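Local coordinates for four helix bundle protein (Bacteroides thetaiotaomicron VPI-5482, PDB 2RLD), which is of unknown function but belongs to the 23S rRNA-intervening sequence (S23) family of four-helix-bundle proteins and binds calcium, at residues L83-L86 and I87-Y91. Numbering follows the deposited sequence.
Sequences LELL and IRTEY
The carbonyl oxygen Leu85 O is gripped twice by Thr89, just where helix 62-88 runs out. Thr89 OG1 donates to Leu85 O at 2.7 Å, and Thr89 N reaches the same oxygen at 3.0 Å with an N-H...O angle of 143°, moderately bent. The two donors come from opposite faces of the carbonyl plane. A chi1 of 56° sets OG1 between the backbone N and the carbonyl carbon, turned back over the last turn, while the CG2 methyl meets Leu85 CD1 at 4.1 Å. The hydroxyl also lies at the edge of the Tyr91 ring, in its plane. A valine in place of Thr89 would probably leave Leu85 O with the backbone N-H as its one donor from this residue and loosen the hold on the helix end.

On the face turned to the second subunit, whose Leu16 packs on both, Glu84 and Arg88 sit one turn apart without direct contact of their charges. A water bridges them, donating to Glu84 OE2 at 2.7 Å and accepting from Arg88 NH1. The guanidinium, brought round by bends at chi2 and chi3, also makes a salt bridge to Glu17 of the second subunit.

Toward the bundle interior, Leu86 CD2 packs on Tyr91 CB at 3.7 Å, the two side chains crossing at about a right angle. Leu29 of helix 7-32 and Met38 of helix 38-57 touch both, so this turn is tied to two other helices of its own chain. Backbone bonds close the end: Tyr91 N donates to Leu86 O at 3.0 Å, and Glu90 N to Ile87 O at 3.1 Å. With Glu90 at positive phi as the C-prime residue, this is a Schellman motif, which ends helix 62-88 and begins the short turn leading to helix 94-116 of the four-helix bundle.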
ATOM      1  N   LEU C  83      -0.857 -19.143   3.942  1.00 14.90           N
ATOM      2  CA  LEU C  83      -0.701 -20.526   3.473  1.00 14.34           C
ATOM      3  C   LEU C  83      -1.980 -21.331   3.736  1.00 15.55           C
ATOM      4  O   LEU C  83      -2.425 -22.144   2.925  1.00 15.99           O
ATOM      5  CB  LEU C  83       0.488 -21.185   4.154  1.00 17.41           C
ATOM      6  CG  LEU C  83       1.869 -20.720   3.693  1.00 18.15           C
ATOM      7  CD1 LEU C  83       2.958 -21.300   4.608  1.00 19.84           C
ATOM      8  CD2 LEU C  83       2.137 -21.079   2.189  1.00 18.72           C
ATOM      9  N   GLU C  84      -2.558 -21.138   4.904  1.00 14.45           N
ATOM     10  CA  GLU C  84      -3.769 -21.856   5.265  1.00 16.41           C
ATOM     11  C   GLU C  84      -4.915 -21.487   4.325  1.00 15.02           C
ATOM     12  O   GLU C  84      -5.688 -22.341   3.853  1.00 14.33           O
ATOM     13  CB  GLU C  84      -4.154 -21.509   6.702  1.00 16.73           C
ATOM     14  CG  GLU C  84      -5.276 -22.397   7.236  1.00 24.64           C
ATOM     15  CD  GLU C  84      -5.605 -22.150   8.714  1.00 28.59           C
ATOM     16  OE1 GLU C  84      -4.825 -21.462   9.418  1.00 31.02           O
ATOM     17  OE2 GLU C  84      -6.648 -22.674   9.161  1.00 33.10           O
ATOM     18  N   LEU C  85      -5.046 -20.192   4.066  1.00 15.55           N
ATOM     19  CA  LEU C  85      -6.044 -19.725   3.094  1.00 14.43           C
ATOM     20  C   LEU C  85      -5.836 -20.328   1.700  1.00 14.65           C
ATOM     21  O   LEU C  85      -6.792 -20.772   1.056  1.00 16.42           O
ATOM     22  CB  LEU C  85      -6.033 -18.192   3.035  1.00 15.47           C
ATOM     23  CG  LEU C  85      -7.162 -17.513   2.285  1.00 18.20           C
ATOM     24  CD1 LEU C  85      -8.540 -18.072   2.620  1.00 17.66           C
ATOM     25  CD2 LEU C  85      -7.064 -16.004   2.548  1.00 17.42           C
ATOM     26  N   LEU C  86      -4.592 -20.360   1.246  1.00 16.30           N
ATOM     27  CA  LEU C  86      -4.279 -20.936  -0.056  1.00 15.28           C
ATOM     28  C   LEU C  86      -4.622 -22.431  -0.179  1.00 16.27           C
ATOM     29  O   LEU C  86      -5.190 -22.835  -1.174  1.00 17.14           O
ATOM     30  CB  LEU C  86      -2.821 -20.679  -0.426  1.00 15.87           C
ATOM     31  CG  LEU C  86      -2.420 -19.214  -0.687  1.00 15.79           C
ATOM     32  CD1 LEU C  86      -0.898 -19.038  -0.642  1.00 14.57           C
ATOM     33  CD2 LEU C  86      -3.001 -18.766  -2.078  1.00 18.26           C
ATOM     34  N   ILE C  87      -4.329 -23.248   0.840  1.00 16.30           N
ATOM     35  CA  ILE C  87      -4.748 -24.669   0.784  1.00 14.97           C
ATOM     36  C   ILE C  87      -6.254 -24.813   0.876  1.00 14.63           C
ATOM     37  O   ILE C  87      -6.849 -25.590   0.141  1.00 14.24           O
ATOM     38  CB  ILE C  87      -3.999 -25.570   1.828  1.00 16.64           C
ATOM     39  CG1 ILE C  87      -4.335 -27.067   1.616  1.00 20.18           C
ATOM     40  CG2 ILE C  87      -4.314 -25.170   3.257  1.00 14.17           C
ATOM     41  CD1 ILE C  87      -3.927 -27.597   0.286  1.00 26.72           C
ATOM     42  N   ARG C  88      -6.901 -24.036   1.750  1.00 15.15           N
ATOM     43  CA  ARG C  88      -8.368 -24.134   1.875  1.00 14.45           C
ATOM     44  C   ARG C  88      -9.108 -23.725   0.614  1.00 16.07           C
ATOM     45  O   ARG C  88     -10.174 -24.243   0.334  1.00 17.39           O
ATOM     46  CB  ARG C  88      -8.868 -23.313   3.062  1.00 15.06           C
ATOM     47  CG  ARG C  88      -8.436 -23.895   4.408  1.00 15.55           C
ATOM     48  CD  ARG C  88      -9.302 -25.076   4.805  1.00 20.23           C
ATOM     49  NE  ARG C  88     -10.734 -24.773   4.729  1.00 23.64           N
ATOM     50  CZ  ARG C  88     -11.413 -24.118   5.659  1.00 25.94           C
ATOM     51  NH1 ARG C  88     -10.806 -23.646   6.740  1.00 23.80           N
ATOM     52  NH2 ARG C  88     -12.698 -23.906   5.492  1.00 26.21           N
ATOM     53  N   THR C  89      -8.524 -22.834  -0.176  1.00 14.47           N
ATOM     54  CA  THR C  89      -9.140 -22.424  -1.438  1.00 14.80           C
ATOM     55  C   THR C  89      -8.514 -23.095  -2.685  1.00 15.68           C
ATOM     56  O   THR C  89      -8.799 -22.686  -3.797  1.00 16.92           O
ATOM     57  CB  THR C  89      -9.091 -20.899  -1.582  1.00 15.41           C
ATOM     58  OG1 THR C  89      -7.736 -20.437  -1.470  1.00 15.83           O
ATOM     59  CG2 THR C  89      -9.948 -20.241  -0.499  1.00 16.01           C
ATOM     60  N   GLU C  90      -7.703 -24.131  -2.487  1.00 15.62           N
ATOM     61  CA  GLU C  90      -7.225 -25.010  -3.551  1.00 17.62           C
ATOM     62  C   GLU C  90      -6.254 -24.345  -4.536  1.00 15.94           C
ATOM     63  O   GLU C  90      -6.057 -24.839  -5.658  1.00 18.32           O
ATOM     64  CB  GLU C  90      -8.397 -25.692  -4.259  1.00 16.41           C
ATOM     65  CG  GLU C  90      -9.291 -26.505  -3.269  1.00 20.10           C
ATOM     66  CD  GLU C  90     -10.542 -27.091  -3.904  1.00 23.51           C
ATOM     67  OE1 GLU C  90     -10.610 -27.188  -5.141  1.00 31.46           O
ATOM     68  OE2 GLU C  90     -11.450 -27.457  -3.148  1.00 33.90           O
ATOM     69  N   TYR C  91      -5.625 -23.261  -4.094  1.00 16.54           N
ATOM     70  CA  TYR C  91      -4.538 -22.641  -4.864  1.00 16.23           C
ATOM     71  C   TYR C  91      -3.220 -23.397  -4.774  1.00 17.73           C
ATOM     72  O   TYR C  91      -2.397 -23.302  -5.671  1.00 19.40           O
ATOM     73  CB  TYR C  91      -4.361 -21.164  -4.498  1.00 17.84           C
ATOM     74  CG  TYR C  91      -5.400 -20.326  -5.184  1.00 17.69           C
ATOM     75  CD1 TYR C  91      -5.213 -19.900  -6.503  1.00 19.77           C
ATOM     76  CD2 TYR C  91      -6.574 -19.980  -4.540  1.00 20.99           C
ATOM     77  CE1 TYR C  91      -6.201 -19.147  -7.166  1.00 22.42           C
ATOM     78  CE2 TYR C  91      -7.582 -19.244  -5.193  1.00 19.45           C
ATOM     79  CZ  TYR C  91      -7.375 -18.819  -6.498  1.00 24.91           C
ATOM     80  OH  TYR C  91      -8.347 -18.048  -7.114  1.00 28.33           O
TER
HETATM   81  O   HOH W   1      -8.271 -24.508   7.985  1.00 28.77           O